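Local coordinates for GCN5-related N-acetyltransferase (Brucella melitensis biovar Abortus, PDB 4J3G), which probably transfers an acetyl group from acetyl-coenzyme A to an amine, perhaps the N-terminal alanine of a ribosomal protein, as a member of the GNAT family, at residues A50-T55 / K166-K171. Numbering follows the deposited sequence. Where two conformers were deposited one is given.
Sequences AIWNET and KQVGQK. With EDO (1,2-ethanediol), chain G.
Val168 opens the contact with Trp52, its CG2 lying 4.3 Å from Trp52 CZ3, at the edge of the indole and near its plane. In this GNAT fold the strand 160-171 is kinked, and Val168 and Gly169 together face Leu176 of the neighbouring strand 174-184 as a classic beta bulge. Next comes Gly169, whose CA approaches the benzene part of the indole obliquely, 3.6 Å from Trp52 CZ3; with no side chain at this position, ring and backbone can close on each other. An ethanediol, probably a crystallisation additive, lies over one face of the ring, its C1 3.5 Å from Trp52 NE1, which hydrogen-bonds to Leu49 O. Gln170 takes part through its carbonyl: one water donates to both Gln170 O and Glu54 OE1. Lys171 then illustrates how a buried lysine can tie an irregular loop to a strand. With CG anti to the backbone N (chi1 -164°) and the chain extended beyond it, the side chain runs past Glu54 in the opposite direction, Lys171 CG 3.5 Å from Glu54 CG. The ammonium hydrogen-bonds to Val45 O in the last turn of helix 34-47, to Thr48 O just after it and, weakly, to Asn53 O further along the loop. Across the two segments its strong hydrogen bond goes to Ile51 O, with Lys171 NZ as donor at 2.7 Å and nearly in line with the C=O, at 168°.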
loop_
_atom_site.group_PDB
_atom_site.type_symbol
_atom_site.label_atom_id
_atom_site.label_comp_id
_atom_site.label_asym_id
_atom_site.label_seq_id
_atom_site.Cartn_x
_atom_site.Cartn_y
_atom_site.Cartn_z
ATOM N N ALA A 50 6.985 -4.273 14.752
ATOM C CA ALA A 50 6.183 -3.067 14.443
ATOM C C ALA A 50 6.577 -2.288 13.175
ATOM O O ALA A 50 5.822 -1.474 12.686
ATOM C CB ALA A 50 6.227 -2.127 15.632
ATOM N N ILE A 51 7.802 -2.439 12.738
ATOM C CA ILE A 51 8.284 -1.819 11.559
ATOM C C ILE A 51 8.930 -3.001 10.860
ATOM O O ILE A 51 9.713 -3.697 11.468
ATOM C CB ILE A 51 9.381 -0.752 11.832
ATOM C CG1 ILE A 51 8.832 0.370 12.715
ATOM C CG2 ILE A 51 9.876 -0.139 10.517
ATOM C CD1 ILE A 51 9.726 1.594 12.837
ATOM N N TRP A 52 8.571 -3.222 9.591
ATOM C CA TRP A 52 9.148 -4.318 8.787
ATOM C C TRP A 52 10.248 -3.794 7.881
ATOM O O TRP A 52 10.241 -3.964 6.644
ATOM C CB TRP A 52 8.069 -5.043 7.989
ATOM C CG TRP A 52 7.041 -5.711 8.864
ATOM C CD1 TRP A 52 7.055 -5.809 10.217
ATOM C CD2 TRP A 52 5.832 -6.362 8.425
ATOM N NE1 TRP A 52 5.924 -6.483 10.658
ATOM C CE2 TRP A 52 5.161 -6.822 9.572
ATOM C CE3 TRP A 52 5.252 -6.578 7.181
ATOM C CZ2 TRP A 52 3.956 -7.519 9.502
ATOM C CZ3 TRP A 52 4.064 -7.253 7.113
ATOM C CH2 TRP A 52 3.421 -7.704 8.263
ATOM N N ASN A 53 11.134 -3.046 8.511
ATOM C CA ASN A 53 12.466 -2.744 7.994
ATOM C C ASN A 53 13.458 -3.335 8.997
ATOM O O ASN A 53 13.145 -3.396 10.180
ATOM C CB ASN A 53 12.688 -1.237 7.983
ATOM C CG ASN A 53 12.009 -0.527 6.811
ATOM O OD1 ASN A 53 11.595 -1.138 5.834
ATOM N ND2 ASN A 53 11.936 0.793 6.906
ATOM N N GLU A 54 14.610 -3.782 8.530
ATOM C CA GLU A 54 15.649 -4.350 9.403
ATOM C C GLU A 54 16.877 -3.438 9.458
ATOM O O GLU A 54 17.791 -3.658 10.266
ATOM C CB GLU A 54 16.030 -5.795 8.954
ATOM C CG GLU A 54 14.991 -6.810 9.401
ATOM C CD GLU A 54 15.139 -8.230 8.817
ATOM O OE1 GLU A 54 14.752 -8.446 7.643
ATOM O OE2 GLU A 54 15.540 -9.160 9.562
ATOM N N THR A 55 16.862 -2.367 8.674
ATOM C CA THR A 55 18.049 -1.558 8.486
ATOM C C THR A 55 18.027 -0.360 9.404
ATOM O O THR A 55 17.108 0.437 9.362
ATOM C CB THR A 55 18.148 -1.075 7.040
ATOM O OG1 THR A 55 18.226 -2.208 6.179
ATOM C CG2 THR A 55 19.413 -0.216 6.833
ATOM N N LYS A 166 -1.701 -12.643 4.411
ATOM C CA LYS A 166 -0.779 -13.574 4.948
ATOM C C LYS A 166 0.548 -13.617 4.199
ATOM O O LYS A 166 0.584 -13.587 2.947
ATOM C CB LYS A 166 -1.403 -14.943 4.928
ATOM C CG LYS A 166 -2.623 -15.028 5.827
ATOM C CD LYS A 166 -3.266 -16.383 5.709
ATOM C CE LYS A 166 -4.421 -16.525 6.675
ATOM N NZ LYS A 166 -4.679 -17.962 6.925
ATOM N N GLN A 167 1.618 -13.656 5.001
ATOM C CA GLN A 167 2.981 -13.857 4.519
ATOM C C GLN A 167 3.476 -12.739 3.598
ATOM O O GLN A 167 4.346 -12.976 2.755
ATOM C CB GLN A 167 3.111 -15.208 3.777
ATOM C CG GLN A 167 2.606 -16.438 4.531
ATOM C CD GLN A 167 3.626 -17.567 4.532
ATOM O OE1 GLN A 167 4.314 -17.811 3.535
ATOM N NE2 GLN A 167 3.743 -18.248 5.656
ATOM N N VAL A 168 2.891 -11.572 3.722
ATOM C CA VAL A 168 3.270 -10.431 2.846
ATOM C C VAL A 168 4.498 -9.689 3.304
ATOM O O VAL A 168 5.078 -8.941 2.532
ATOM C CB VAL A 168 2.139 -9.402 2.628
ATOM C CG1 VAL A 168 1.080 -9.984 1.754
ATOM C CG2 VAL A 168 1.648 -8.790 3.924
ATOM N N GLY A 169 4.921 -9.927 4.546
ATOM C CA GLY A 169 6.155 -9.344 5.059
ATOM C C GLY A 169 7.153 -10.406 5.439
ATOM O O GLY A 169 6.819 -11.570 5.568
ATOM N N GLN A 170 8.393 -9.981 5.583
ATOM C CA GLN A 170 9.422 -10.843 6.084
ATOM C C GLN A 170 10.318 -10.045 7.024
ATOM O O GLN A 170 10.735 -8.935 6.699
ATOM C CB GLN A 170 10.255 -11.410 4.942
ATOM C CG GLN A 170 11.123 -12.559 5.406
ATOM C CD GLN A 170 11.985 -13.098 4.305
ATOM O OE1 GLN A 170 12.578 -12.331 3.529
ATOM N NE2 GLN A 170 12.092 -14.419 4.238
ATOM N N LYS A 171 10.645 -10.640 8.168
ATOM C CA LYS A 171 11.627 -10.044 9.101
ATOM C C LYS A 171 12.222 -11.154 9.971
ATOM O O LYS A 171 11.520 -12.056 10.321
ATOM C CB LYS A 171 10.966 -9.014 10.001
ATOM C CG LYS A 171 11.982 -8.117 10.684
ATOM C CD LYS A 171 11.325 -6.944 11.388
ATOM C CE LYS A 171 12.386 -6.104 12.081
ATOM N NZ LYS A 171 11.872 -4.854 12.711
HETATM C C1 EDO G . 3.838 -3.676 10.831
HETATM O O1 EDO G . 3.367 -2.679 11.760
HETATM C C2 EDO G . 3.488 -3.283 9.409
HETATM O O2 EDO G . 4.525 -2.448 8.951
HETATM O O HOH W 1 12.903 -6.704 6.511
#